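Long-range contacts in subdomain of Desmoplakin Carboxy-Terminal domain (DPCT) (Homo sapiens, PDB 1LM5), which forms part of the plakin-repeat carboxy-terminal region of desmoplakin and probably contributes to its binding of intermediate filaments: residues Q122-G127 against Q157-Y162; R41-Q46 against T78-A83. All blocks are in the same frame, centred on the assembly; numbering follows the deposited sequence.

Contact 1: Q122-G127 against Q157-Y162; sequences QYLTGG and QDTSSY
Tyr123 and Leu124, at the C-terminal end of helix 112-124, meet Thr159 and Tyr162 in the loop that follows helix 150-157, in a domain built from plakin repeats, the family motif of a beta-hairpin followed by two antiparallel helices. The contact illustrates how a loop can be held against a helix by aromatic and methyl groups, with no hydrogen bond from one segment to the other.

Aromatic contacts come first. The two tyrosine side chains lie roughly perpendicular, and Tyr162 OH comes obliquely to the Tyr123 ring, 3.1 Å from CD2. That hydroxyl is hydrogen-bonded to Leu156 O, which fixes its position beside the ring. With CG anti to the backbone N (chi1 -174°), Tyr123 reaches outward until its OH lies 3.5 Å from Gln157 CA. Arg151 of the second subunit makes a cation-pi contact with the same ring.

Among the aliphatic contacts, Leu124 spreads its two methyls between Tyr162 and Thr159. It runs antiparallel to the Tyr162 side chain, and Leu124 CD1 abuts the Tyr162 ring edge, 3.4 Å from CE1. The other branch, Leu124 CD2, takes Thr159 CG2 at 3.6 Å, and this methyl also borders the edge of Tyr123. Thr159 thus divides its branches: CG2 faces the apolar group, whereas OG1 is hydrogen-bonded to Glu6 OE1. Its CA sits 3.5 Å above one face of Tyr162.

Backbone bonds shape the turn behind Tyr123: Gln122 O accepts from both Thr125 N and Gly127 N, at 2.9 and 3.0 Å.

Contact 2: R41-Q46 against T78-A83; sequences RLLEAQ and TRLKPA
The nearest CA pair across 41-46 and 78-83 is Glu44 and Ala83, 5.1 Å apart. The local helix axes pass 8.7 Å from each other and run in broadly the same direction, with a signed crossing angle of -42°. Helix 74-88 is kinked here: the backbone N atoms of Pro82 and Ala83 make no bond to the preceding turn, Pro82 having no N-H to give, and the carbonyl of Arg79 accepts a hydrogen bond from water 1.

The small Ala83 side chain lets the backbones come near, its CB lying 3.6 Å from Glu44 CB. Leu80 supplies the branched counterpart. Its CD1 lies 3.7 Å from Leu43 CB, and CD2 presses on the aliphatic stem of Glu44, 3.4 Å from CG, while Ile72 touches both leucines.

Glu44 works in two ways. With CG anti to the carbonyl carbon (chi1 -67°) and the chain extended beyond it, the stem packs on Leu80 and Ala83, and the buried carboxylate is carried on to polar partners. OE1 forms a salt bridge with Arg117; OE2 accepts from Gln40 and, at 2.9 Å, from water 1, which joins it to Arg79 O. Nearby Arg117 would be expected to stabilise the negative charge.

Segments 41-46 and 78-83 thus cross at a slant where their helices pack, with Phe118 and Phe121 of helix 112-124 beside Glu44: the helix-helix packing of the plakin-repeat fold, in which helices that follow hairpins pack together.

Both contacts are largely buried, yet they sit differently in the fold. Contact 2 is the more central, joining two helices, with its centre about 7 Å from that of the chain, whereas contact 1, its centre about 11 Å from the same point, sets a loop against a helix end within reach of the second subunit. Their centres are about 17 Å apart and they do not touch; helix 112-124 is common ground, belonging to contact 1 and flanking contact 2. Neither has a direct hydrogen bond between its segments. Contact 1 relies on tyrosines and methyl groups, while contact 2 places leucine and alanine beside a buried carboxylate whose charge is met from that shared helix, with a water linking its segments.

Contact 1: Q122-G127 against Q157-Y162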
loop_
_atom_site.group_PDB
_atom_site.type_symbol
_atom_site.label_atom_id
_atom_site.label_comp_id
_atom_site.label_asym_id
_atom_site.label_seq_id
_atom_site.Cartn_x
_atom_site.Cartn_y
_atom_site.Cartn_z
ATOM N N GLN B 122 2.498 -3.334 11.768
ATOM C CA GLN B 122 2.529 -2.492 10.581
ATOM C C GLN B 122 3.951 -2.058 10.285
ATOM O O GLN B 122 4.443 -2.211 9.170
ATOM C CB GLN B 122 1.631 -1.263 10.775
ATOM C CG GLN B 122 0.159 -1.611 10.959
ATOM C CD GLN B 122 -0.705 -0.398 11.268
ATOM O OE1 GLN B 122 -0.198 0.690 11.552
ATOM N NE2 GLN B 122 -2.022 -0.590 11.234
ATOM N N TYR B 123 4.614 -1.526 11.302
ATOM C CA TYR B 123 5.973 -1.053 11.148
ATOM C C TYR B 123 6.885 -2.093 10.511
ATOM O O TYR B 123 7.569 -1.819 9.525
ATOM C CB TYR B 123 6.527 -0.648 12.508
ATOM C CG TYR B 123 7.881 -0.012 12.406
ATOM C CD1 TYR B 123 8.014 1.309 12.010
ATOM C CD2 TYR B 123 9.039 -0.747 12.667
ATOM C CE1 TYR B 123 9.261 1.887 11.875
ATOM C CE2 TYR B 123 10.288 -0.176 12.536
ATOM C CZ TYR B 123 10.393 1.141 12.138
ATOM O OH TYR B 123 11.632 1.722 11.993
ATOM N N LEU B 124 6.884 -3.289 11.087
ATOM C CA LEU B 124 7.708 -4.390 10.615
ATOM C C LEU B 124 7.382 -4.855 9.212
ATOM O O LEU B 124 8.206 -5.491 8.572
ATOM C CB LEU B 124 7.584 -5.588 11.559
ATOM C CG LEU B 124 8.292 -5.469 12.908
ATOM C CD1 LEU B 124 7.881 -6.637 13.794
ATOM C CD2 LEU B 124 9.805 -5.434 12.698
ATOM N N THR B 125 6.190 -4.536 8.731
ATOM C CA THR B 125 5.806 -4.987 7.407
ATOM C C THR B 125 5.732 -3.888 6.360
ATOM O O THR B 125 5.033 -4.025 5.359
ATOM C CB THR B 125 4.467 -5.734 7.460
ATOM O OG1 THR B 125 3.474 -4.913 8.092
ATOM C CG2 THR B 125 4.626 -7.041 8.261
ATOM N N GLY B 126 6.451 -2.798 6.585
ATOM C CA GLY B 126 6.441 -1.739 5.595
ATOM C C GLY B 126 6.242 -0.338 6.122
ATOM O O GLY B 126 6.734 0.617 5.528
ATOM N N GLY B 127 5.525 -0.202 7.230
ATOM C CA GLY B 127 5.305 1.118 7.776
ATOM C C GLY B 127 3.918 1.244 8.349
ATOM O O GLY B 127 3.020 0.479 8.001
ATOM N N GLN B 157 11.392 1.742 15.991
ATOM C CA GLN B 157 12.648 1.483 15.305
ATOM C C GLN B 157 13.482 0.402 15.989
ATOM O O GLN B 157 14.131 -0.406 15.321
ATOM C CB GLN B 157 13.457 2.776 15.217
ATOM C CG GLN B 157 14.878 2.590 14.731
ATOM C CD GLN B 157 15.764 3.729 15.167
ATOM O OE1 GLN B 157 15.508 4.885 14.834
ATOM N NE2 GLN B 157 16.810 3.415 15.927
ATOM N N ASP B 158 13.474 0.392 17.316
ATOM C CA ASP B 158 14.236 -0.595 18.072
ATOM C C ASP B 158 13.512 -1.937 18.043
ATOM O O ASP B 158 13.110 -2.468 19.084
ATOM C CB ASP B 158 14.408 -0.137 19.519
ATOM C CG ASP B 158 15.291 -1.073 20.321
ATOM O OD1 ASP B 158 15.356 -0.926 21.559
ATOM O OD2 ASP B 158 15.924 -1.958 19.713
ATOM N N THR B 159 13.355 -2.476 16.840
ATOM C CA THR B 159 12.666 -3.744 16.643
ATOM C C THR B 159 13.217 -4.843 17.535
ATOM O O THR B 159 12.489 -5.745 17.940
ATOM C CB THR B 159 12.755 -4.197 15.172
ATOM O OG1 THR B 159 14.131 -4.366 14.800
ATOM C CG2 THR B 159 12.112 -3.158 14.260
ATOM N N SER B 160 14.506 -4.759 17.849
ATOM C CA SER B 160 15.150 -5.755 18.691
ATOM C C SER B 160 14.523 -5.820 20.072
ATOM O O SER B 160 14.527 -6.872 20.709
ATOM C CB SER B 160 16.644 -5.444 18.830
ATOM O OG SER B 160 17.278 -5.419 17.563
ATOM N N SER B 161 13.964 -4.705 20.527
ATOM C CA SER B 161 13.360 -4.656 21.854
ATOM C C SER B 161 11.841 -4.840 21.908
ATOM O O SER B 161 11.217 -4.562 22.934
ATOM C CB SER B 161 13.734 -3.343 22.543
ATOM O OG SER B 161 13.220 -2.236 21.821
ATOM N N TYR B 162 11.241 -5.301 20.821
ATOM C CA TYR B 162 9.797 -5.523 20.821
ATOM C C TYR B 162 9.436 -6.607 21.825
ATOM O O TYR B 162 10.166 -7.587 21.988
ATOM C CB TYR B 162 9.309 -5.977 19.450
ATOM C CG TYR B 162 9.166 -4.901 18.408
ATOM C CD1 TYR B 162 8.599 -5.194 17.169
ATOM C CD2 TYR B 162 9.602 -3.595 18.643
ATOM C CE1 TYR B 162 8.469 -4.229 16.189
ATOM C CE2 TYR B 162 9.477 -2.617 17.663
ATOM C CZ TYR B 162 8.912 -2.938 16.440
ATOM O OH TYR B 162 8.811 -1.990 15.446
#

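Contact 2: R41-Q46 against T78-A83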
loop_
_atom_site.group_PDB
_atom_site.type_symbol
_atom_site.label_atom_id
_atom_site.label_comp_id
_atom_site.label_asym_id
_atom_site.label_seq_id
_atom_site.Cartn_x
_atom_site.Cartn_y
_atom_site.Cartn_z
ATOM N N ARG B 41 -2.620 -13.197 17.329
ATOM C CA ARG B 41 -1.719 -12.104 17.045
ATOM C C ARG B 41 -1.159 -12.176 15.655
ATOM O O ARG B 41 -0.968 -11.148 15.029
ATOM C CB ARG B 41 -0.634 -12.051 18.104
ATOM C CG ARG B 41 -1.250 -11.545 19.378
ATOM C CD ARG B 41 -0.396 -11.683 20.590
ATOM N NE ARG B 41 -1.182 -11.194 21.714
ATOM C CZ ARG B 41 -0.752 -11.143 22.966
ATOM N NH1 ARG B 41 0.473 -11.555 23.271
ATOM N NH2 ARG B 41 -1.554 -10.664 23.908
ATOM N N LEU B 42 -0.919 -13.381 15.147
ATOM C CA LEU B 42 -0.417 -13.471 13.783
ATOM C C LEU B 42 -1.523 -12.965 12.873
ATOM O O LEU B 42 -1.250 -12.317 11.868
ATOM C CB LEU B 42 -0.066 -14.906 13.410
ATOM C CG LEU B 42 1.151 -15.422 14.173
ATOM C CD1 LEU B 42 1.370 -16.875 13.824
ATOM C CD2 LEU B 42 2.365 -14.580 13.843
ATOM N N LEU B 43 -2.769 -13.271 13.233
ATOM C CA LEU B 43 -3.919 -12.827 12.442
ATOM C C LEU B 43 -4.087 -11.318 12.602
ATOM O O LEU B 43 -4.470 -10.636 11.662
ATOM C CB LEU B 43 -5.211 -13.520 12.894
ATOM C CG LEU B 43 -5.755 -14.802 12.250
ATOM C CD1 LEU B 43 -5.010 -15.130 10.975
ATOM C CD2 LEU B 43 -5.717 -15.925 13.242
ATOM N N GLU B 44 -3.817 -10.795 13.793
ATOM C CA GLU B 44 -3.941 -9.352 13.986
ATOM C C GLU B 44 -2.952 -8.664 13.072
ATOM O O GLU B 44 -3.271 -7.673 12.435
ATOM C CB GLU B 44 -3.638 -8.961 15.430
ATOM C CG GLU B 44 -4.656 -9.462 16.423
ATOM C CD GLU B 44 -4.259 -9.149 17.841
ATOM O OE1 GLU B 44 -3.043 -9.028 18.100
ATOM O OE2 GLU B 44 -5.160 -9.045 18.694
ATOM N N ALA B 45 -1.745 -9.206 13.010
ATOM C CA ALA B 45 -0.712 -8.626 12.170
ATOM C C ALA B 45 -1.222 -8.517 10.736
ATOM O O ALA B 45 -0.875 -7.584 10.020
ATOM C CB ALA B 45 0.546 -9.476 12.221
ATOM N N GLN B 46 -2.060 -9.464 10.330
ATOM C CA GLN B 46 -2.595 -9.438 8.982
ATOM C C GLN B 46 -3.727 -8.438 8.915
ATOM O O GLN B 46 -3.754 -7.587 8.041
ATOM C CB GLN B 46 -3.104 -10.819 8.591
ATOM C CG GLN B 46 -2.047 -11.885 8.682
ATOM C CD GLN B 46 -2.580 -13.213 8.239
ATOM O OE1 GLN B 46 -3.785 -13.385 8.131
ATOM N NE2 GLN B 46 -1.690 -14.168 7.985
ATOM N N THR B 78 -14.154 -11.905 16.004
ATOM C CA THR B 78 -14.553 -10.968 17.047
ATOM C C THR B 78 -13.318 -10.377 17.709
ATOM O O THR B 78 -13.202 -9.163 17.842
ATOM C CB THR B 78 -15.415 -11.667 18.114
ATOM O OG1 THR B 78 -16.631 -12.116 17.506
ATOM C CG2 THR B 78 -15.750 -10.704 19.260
ATOM N N ARG B 79 -12.383 -11.239 18.097
ATOM C CA ARG B 79 -11.162 -10.792 18.755
ATOM C C ARG B 79 -10.291 -9.941 17.851
ATOM O O ARG B 79 -9.498 -9.149 18.340
ATOM C CB ARG B 79 -10.336 -11.982 19.230
ATOM C CG ARG B 79 -11.056 -12.948 20.130
ATOM C CD ARG B 79 -10.248 -14.228 20.241
ATOM N NE ARG B 79 -11.089 -15.351 20.628
ATOM C CZ ARG B 79 -10.706 -16.621 20.572
ATOM N NH1 ARG B 79 -9.487 -16.925 20.144
ATOM N NH2 ARG B 79 -11.547 -17.582 20.937
ATOM N N LEU B 80 -10.429 -10.111 16.535
ATOM C CA LEU B 80 -9.619 -9.353 15.583
ATOM C C LEU B 80 -10.166 -7.998 15.176
ATOM O O LEU B 80 -9.493 -7.264 14.458
ATOM C CB LEU B 80 -9.394 -10.166 14.302
ATOM C CG LEU B 80 -8.633 -11.470 14.472
ATOM C CD1 LEU B 80 -8.616 -12.218 13.139
ATOM C CD2 LEU B 80 -7.222 -11.158 14.945
ATOM N N LYS B 81 -11.378 -7.658 15.606
ATOM C CA LYS B 81 -11.964 -6.379 15.220
ATOM C C LYS B 81 -11.042 -5.187 15.456
ATOM O O LYS B 81 -10.827 -4.369 14.553
ATOM C CB LYS B 81 -13.308 -6.165 15.941
ATOM C CG LYS B 81 -14.407 -7.128 15.479
ATOM C CD LYS B 81 -15.605 -7.105 16.433
ATOM C CE LYS B 81 -16.702 -8.099 16.036
ATOM N NZ LYS B 81 -17.515 -7.672 14.854
ATOM N N PRO B 82 -10.481 -5.065 16.671
ATOM C CA PRO B 82 -9.591 -3.920 16.913
ATOM C C PRO B 82 -8.430 -3.880 15.914
ATOM O O PRO B 82 -8.055 -2.813 15.435
ATOM C CB PRO B 82 -9.111 -4.144 18.340
ATOM C CG PRO B 82 -10.259 -4.903 18.979
ATOM C CD PRO B 82 -10.637 -5.884 17.884
ATOM N N ALA B 83 -7.857 -5.043 15.608
ATOM C CA ALA B 83 -6.746 -5.114 14.654
ATOM C C ALA B 83 -7.201 -4.636 13.276
ATOM O O ALA B 83 -6.468 -3.941 12.571
ATOM C CB ALA B 83 -6.221 -6.544 14.551
HETATM O O HOH W 1 -7.525 -7.602 17.991
#